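Local coordinates for Thiol:disulfide interchange protein (Klebsiella pneumoniae, PDB 6DXN), which probably acts as a periplasmic thiol-disulfide oxidoreductase of the DsbA subfamily, a thioredoxin-family protein expected to exchange disulfides with its substrates, at residues Ala73-Trp78 with Arg139-Val144; Ala81-Val86 with Phe131-Leu136. All coordinates share one frame; numbering follows the deposited sequence.

Contact 1. Residues Ala73-Trp78 with Arg139-Val144; sequences ALTEAW and RQDNLV
Thr75 and Gln140 reach toward each other from opposite directions between two helices: the methyl CG2 of Thr75 rests against the side-chain amide of Gln140, 3.6 Å from NE2 and 3.8 Å from CD. A chi1 of -58° sets OG1 beside the backbone N of Thr75 and turns CG2 anti to it, toward Gln140; OG1 itself is engaged by Ser65 OG, His63 ND1 and Gly71 O. Gln140, extended beyond CG, also brings OE1 to the edge of the Trp78 indole, in the ring plane and 3.5 Å from CD1; the amide is turned 46° against the ring. Asp141 adds a looser touch, its OD1 standing 4.0 Å from Thr75 CG2.

No hydrogen bond passes between the segments. The polar ends are held from elsewhere, largely by strand 60-63 and what follows it: Gln140 OE1 accepts from His63 N, while NE2 of the same amide turns back to Leu136 O, and this pair of bonds fixes which way round the amide sits. Trp78 NE1 bonds to Lys61 O, and Phe29 meets the indole edge-to-face. Ser65 OG is also hydrogen-bonded to Asp141 OD1, a polar bridge between two segments that share no direct hydrogen bond.

The helix axes stay 11.2 Å apart and run at 123° to one another, a separation spanned by side chains rather than by close backbone packing. Here the edge strand 60-63 of the thioredoxin sheet is tied to the helical insertion and to the long helix 131-146 that leads back into the thioredoxin part, the architecture of the DsbA fold.

Contact 2. Residues Ala81-Val86 with Phe131-Leu136; sequences AQYAGV and FMVKAL
Tyr83 and Val133 are the residues whose CA atoms come nearest, 6.6 Å apart, where the C-terminal end of helix 71-83 comes up to the first turns of helix 131-146. This is helix-helix packing within the helical part of the DsbA fold, near the surface, and no hydrogen bond crosses it.

Val133 carries the closest side-chain packing on Tyr83. Its chi1 of 163° places CG1 anti to the backbone N and leaves CG2 beside that N, facing Tyr83. CG2 lies 3.7 Å from both CB and CG of Tyr83, so the methyl sits at the root of the phenol side chain, with the two side chains crossing at about a right angle. The ring meets the methyl obliquely. Farther along that ring, CD1 comes within 4.4 Å of CB of the selenomethionine at Met132, a much looser apolar touch; that residue is modelled in two conformers. Met127 of helix 121-129 also packs against Tyr83, while Val80 of helix 71-83 reaches Val133, making this valine a buried point in a contact that is otherwise largely at the surface.

At the start of the second helix, Asn130 OD1 takes a hydrogen bond from Val133 N and a weak one from Met132 N, which helps set the first turn that carries both apolar side chains. After helix 71-83, Gly85 has left helical geometry with a phi of 72°, turning the chain toward helix 87-99.

One turn along from Val133, Leu136 packs on Ala79 and also crosses the extended side chain of Gln82 at about a right angle. There its methyl CD2 lies over a face of the Gln82 amide, near its nitrogen, 4.1 Å from Gln82 CD and 3.6 Å from Gln82 NE2.

From the N terminus, the chain enters helix 71-83 after strand 60-63, passing residues 73-78 of contact 1 and then 81-86 of contact 2. It continues through helices 87-99, 107-115 and 121-129 before turning into helix 131-146, where contact 2 closes first at 131-136 and contact 1 afterwards at 139-144. The smaller loop of contact 2 thus lies within the larger one of contact 1, both mostly helix and without strand. Their centres are 10 Å apart on the same pair of helices: contact 1 is buried beside the thioredoxin sheet, whereas contact 2 lies nearer the surface, among the inserted helices.

Contact 1. Residues Ala73-Trp78 with Arg139-Val144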
loop_
_atom_site.group_PDB
_atom_site.type_symbol
_atom_site.label_atom_id
_atom_site.label_comp_id
_atom_site.label_asym_id
_atom_site.label_seq_id
_atom_site.Cartn_x
_atom_site.Cartn_y
_atom_site.Cartn_z
ATOM N N ALA A 73 -4.586 -13.291 -6.263
ATOM C CA ALA A 73 -3.239 -13.770 -6.634
ATOM C C ALA A 73 -2.182 -12.713 -6.289
ATOM O O ALA A 73 -1.093 -13.060 -5.866
ATOM C CB ALA A 73 -3.185 -14.133 -8.097
ATOM N N LEU A 74 -2.536 -11.442 -6.508
ATOM C CA LEU A 74 -1.701 -10.274 -6.253
ATOM C C LEU A 74 -1.497 -10.044 -4.743
ATOM O O LEU A 74 -0.406 -9.693 -4.345
ATOM C CB LEU A 74 -2.339 -9.052 -6.921
ATOM C CG LEU A 74 -2.287 -9.035 -8.447
ATOM C CD1 LEU A 74 -3.236 -7.996 -9.017
ATOM C CD2 LEU A 74 -0.864 -8.819 -8.952
ATOM N N THR A 75 -2.542 -10.232 -3.925
ATOM C CA THR A 75 -2.398 -10.062 -2.464
ATOM C C THR A 75 -1.428 -11.132 -1.952
ATOM O O THR A 75 -0.675 -10.902 -1.026
ATOM C CB THR A 75 -3.755 -10.099 -1.745
ATOM O OG1 THR A 75 -4.571 -9.073 -2.300
ATOM C CG2 THR A 75 -3.652 -9.890 -0.250
ATOM N N GLU A 76 -1.447 -12.296 -2.615
ATOM C CA GLU A 76 -0.573 -13.378 -2.278
ATOM C C GLU A 76 0.847 -13.041 -2.743
ATOM O O GLU A 76 1.810 -13.254 -2.008
ATOM C CB GLU A 76 -1.076 -14.671 -2.920
ATOM C CG GLU A 76 -0.187 -15.866 -2.661
ATOM C CD GLU A 76 -0.709 -17.139 -3.298
ATOM O OE1 GLU A 76 -0.903 -17.148 -4.530
ATOM O OE2 GLU A 76 -0.951 -18.103 -2.558
ATOM N N ALA A 77 0.960 -12.506 -3.969
ATOM C CA ALA A 77 2.266 -12.167 -4.520
ATOM C C ALA A 77 2.938 -11.083 -3.665
ATOM O O ALA A 77 4.154 -11.126 -3.436
ATOM C CB ALA A 77 2.121 -11.734 -5.954
ATOM N N TRP A 78 2.139 -10.138 -3.158
ATOM C CA TRP A 78 2.711 -9.045 -2.344
ATOM C C TRP A 78 3.230 -9.618 -1.009
ATOM O O TRP A 78 4.313 -9.246 -0.527
ATOM C CB TRP A 78 1.673 -7.926 -2.197
ATOM C CG TRP A 78 2.180 -6.652 -1.591
ATOM C CD1 TRP A 78 1.677 -6.020 -0.492
ATOM C CD2 TRP A 78 3.305 -5.866 -2.025
ATOM N NE1 TRP A 78 2.391 -4.888 -0.229
ATOM C CE2 TRP A 78 3.399 -4.765 -1.146
ATOM C CE3 TRP A 78 4.229 -5.968 -3.074
ATOM C CZ2 TRP A 78 4.381 -3.786 -1.276
ATOM C CZ3 TRP A 78 5.219 -5.012 -3.185
ATOM C CH2 TRP A 78 5.283 -3.931 -2.300
ATOM N N ARG A 139 -4.454 -10.910 7.011
ATOM C CA ARG A 139 -4.386 -9.577 7.648
ATOM C C ARG A 139 -4.862 -8.499 6.662
ATOM O O ARG A 139 -5.657 -7.615 7.012
ATOM C CB ARG A 139 -2.946 -9.298 8.100
ATOM C CG ARG A 139 -2.679 -7.902 8.653
ATOM C CD ARG A 139 -3.365 -7.612 9.977
ATOM N NE ARG A 139 -2.876 -6.391 10.611
ATOM C CZ ARG A 139 -3.291 -5.932 11.792
ATOM N NH1 ARG A 139 -4.231 -6.581 12.461
ATOM N NH2 ARG A 139 -2.763 -4.829 12.301
ATOM N N GLN A 140 -4.323 -8.562 5.445
ATOM C CA GLN A 140 -4.643 -7.618 4.372
ATOM C C GLN A 140 -6.151 -7.625 4.067
ATOM O O GLN A 140 -6.771 -6.565 4.039
ATOM C CB GLN A 140 -3.781 -7.940 3.147
ATOM C CG GLN A 140 -2.348 -7.425 3.271
ATOM C CD GLN A 140 -1.423 -7.980 2.215
ATOM O OE1 GLN A 140 -0.994 -7.278 1.303
ATOM N NE2 GLN A 140 -1.133 -9.268 2.307
ATOM N N ASP A 141 -6.730 -8.815 3.853
ATOM C CA ASP A 141 -8.157 -8.967 3.534
ATOM C C ASP A 141 -9.042 -8.535 4.718
ATOM O O ASP A 141 -10.068 -7.863 4.542
ATOM C CB ASP A 141 -8.478 -10.410 3.129
ATOM C CG ASP A 141 -7.803 -10.885 1.849
ATOM O OD1 ASP A 141 -7.426 -10.023 1.016
ATOM O OD2 ASP A 141 -7.657 -12.121 1.693
ATOM N N ASN A 142 -8.643 -8.923 5.931
ATOM C CA ASN A 142 -9.429 -8.631 7.129
ATOM C C ASN A 142 -9.525 -7.116 7.383
ATOM O O ASN A 142 -10.588 -6.614 7.754
ATOM C CB ASN A 142 -8.832 -9.312 8.363
ATOM C CG ASN A 142 -9.700 -9.150 9.592
ATOM O OD1 ASN A 142 -10.918 -9.313 9.523
ATOM N ND2 ASN A 142 -9.081 -8.843 10.718
ATOM N N LEU A 143 -8.417 -6.396 7.189
ATOM C CA LEU A 143 -8.402 -4.945 7.461
ATOM C C LEU A 143 -9.156 -4.159 6.378
ATOM O O LEU A 143 -9.737 -3.115 6.686
ATOM C CB LEU A 143 -6.963 -4.456 7.651
ATOM C CG LEU A 143 -6.471 -4.462 9.104
ATOM C CD1 LEU A 143 -6.795 -5.760 9.818
ATOM C CD2 LEU A 143 -4.987 -4.175 9.180
ATOM N N VAL A 144 -9.165 -4.654 5.135
ATOM C CA VAL A 144 -9.929 -3.963 4.090
ATOM C C VAL A 144 -11.403 -3.933 4.524
ATOM O O VAL A 144 -12.104 -2.937 4.311
ATOM C CB VAL A 144 -9.724 -4.602 2.700
ATOM C CG1 VAL A 144 -10.799 -4.192 1.706
ATOM C CG2 VAL A 144 -8.342 -4.294 2.151
#

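Contact 2. Residues Ala81-Val86 with Phe131-Leu136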
loop_
_atom_site.group_PDB
_atom_site.type_symbol
_atom_site.label_atom_id
_atom_site.label_comp_id
_atom_site.label_asym_id
_atom_site.label_seq_id
_atom_site.Cartn_x
_atom_site.Cartn_y
_atom_site.Cartn_z
ATOM N N ALA A 81 6.271 -11.453 -1.676
ATOM C CA ALA A 81 7.245 -10.406 -2.029
ATOM C C ALA A 81 7.956 -9.849 -0.788
ATOM O O ALA A 81 9.174 -9.616 -0.818
ATOM C CB ALA A 81 6.542 -9.297 -2.774
ATOM N N GLN A 82 7.189 -9.640 0.288
ATOM C CA GLN A 82 7.693 -9.059 1.549
ATOM C C GLN A 82 8.397 -10.131 2.393
ATOM O O GLN A 82 9.349 -9.831 3.103
ATOM C CB GLN A 82 6.539 -8.422 2.323
ATOM C CG GLN A 82 5.892 -7.272 1.574
ATOM C CD GLN A 82 4.572 -6.854 2.165
ATOM O OE1 GLN A 82 3.581 -6.710 1.456
ATOM N NE2 GLN A 82 4.538 -6.679 3.476
ATOM N N TYR A 83 7.906 -11.370 2.309
ATOM C CA TYR A 83 8.501 -12.501 3.029
ATOM C C TYR A 83 9.880 -12.803 2.432
ATOM O O TYR A 83 10.833 -13.088 3.162
ATOM C CB TYR A 83 7.583 -13.725 2.963
ATOM C CG TYR A 83 8.213 -15.002 3.459
ATOM C CD1 TYR A 83 8.253 -15.306 4.811
ATOM C CD2 TYR A 83 8.766 -15.916 2.574
ATOM C CE1 TYR A 83 8.836 -16.476 5.271
ATOM C CE2 TYR A 83 9.351 -17.092 3.019
ATOM C CZ TYR A 83 9.385 -17.374 4.373
ATOM O OH TYR A 83 9.959 -18.532 4.813
ATOM N N ALA A 84 9.948 -12.764 1.094
ATOM C CA ALA A 84 11.190 -12.964 0.356
ATOM C C ALA A 84 12.018 -11.675 0.413
ATOM O O ALA A 84 13.192 -11.658 0.030
ATOM C CB ALA A 84 10.887 -13.353 -1.068
ATOM N N GLY A 85 11.370 -10.595 0.859
ATOM C CA GLY A 85 12.013 -9.301 0.997
ATOM C C GLY A 85 12.304 -8.630 -0.337
ATOM O O GLY A 85 13.061 -7.659 -0.362
ATOM N N VAL A 86 11.700 -9.132 -1.431
ATOM C CA VAL A 86 11.890 -8.565 -2.782
ATOM C C VAL A 86 10.714 -7.638 -3.119
ATOM O O VAL A 86 10.498 -7.304 -4.294
ATOM C CB VAL A 86 12.037 -9.662 -3.858
ATOM C CG1 VAL A 86 13.185 -10.612 -3.539
ATOM C CG2 VAL A 86 10.743 -10.440 -4.070
ATOM N N PHE A 131 3.460 -20.212 6.657
ATOM C CA PHE A 131 2.504 -19.748 7.671
ATOM C C PHE A 131 2.482 -18.212 7.776
ATOM O O PHE A 131 1.422 -17.645 7.962
ATOM C CB PHE A 131 2.771 -20.424 9.023
ATOM C CG PHE A 131 3.984 -19.945 9.784
ATOM C CD1 PHE A 131 3.875 -18.892 10.683
ATOM C CD2 PHE A 131 5.220 -20.564 9.640
ATOM C CE1 PHE A 131 4.979 -18.451 11.395
ATOM C CE2 PHE A 131 6.328 -20.117 10.347
ATOM C CZ PHE A 131 6.205 -19.057 11.222
HETATM N N MSE A 132 3.646 -17.562 7.644
HETATM C CA MSE A 132 3.719 -16.093 7.764
HETATM C C MSE A 132 3.102 -15.437 6.557
HETATM O O MSE A 132 2.483 -14.388 6.669
HETATM C CB MSE A 132 5.145 -15.570 7.947
HETATM C CG MSE A 132 5.613 -15.778 9.386
HETATM SE SE MSE A 132 7.578 -15.762 9.495
HETATM C CE MSE A 132 7.809 -13.806 9.476
ATOM N N VAL A 133 3.268 -16.070 5.392
ATOM C CA VAL A 133 2.721 -15.549 4.126
ATOM C C VAL A 133 1.188 -15.546 4.211
ATOM O O VAL A 133 0.541 -14.537 3.924
ATOM C CB VAL A 133 3.247 -16.357 2.922
ATOM C CG1 VAL A 133 2.424 -16.140 1.658
ATOM C CG2 VAL A 133 4.711 -16.051 2.668
ATOM N N LYS A 134 0.630 -16.663 4.675
ATOM C CA LYS A 134 -0.816 -16.849 4.806
ATOM C C LYS A 134 -1.389 -15.879 5.840
ATOM O O LYS A 134 -2.488 -15.377 5.671
ATOM C CB LYS A 134 -1.116 -18.294 5.210
ATOM C CG LYS A 134 -0.664 -19.342 4.202
ATOM C CD LYS A 134 -0.604 -20.749 4.788
ATOM C CE LYS A 134 -1.952 -21.348 5.130
ATOM N NZ LYS A 134 -2.753 -21.619 3.915
ATOM N N ALA A 135 -0.633 -15.644 6.916
ATOM C CA ALA A 135 -1.090 -14.750 7.977
ATOM C C ALA A 135 -1.200 -13.316 7.450
ATOM O O ALA A 135 -2.129 -12.603 7.815
ATOM C CB ALA A 135 -0.158 -14.831 9.165
ATOM N N LEU A 136 -0.257 -12.924 6.579
ATOM C CA LEU A 136 -0.220 -11.565 6.029
ATOM C C LEU A 136 -1.348 -11.388 5.001
ATOM O O LEU A 136 -1.940 -10.328 4.911
ATOM C CB LEU A 136 1.161 -11.312 5.417
ATOM C CG LEU A 136 1.446 -9.878 4.968
ATOM C CD1 LEU A 136 1.251 -8.891 6.116
ATOM C CD2 LEU A 136 2.856 -9.760 4.419
#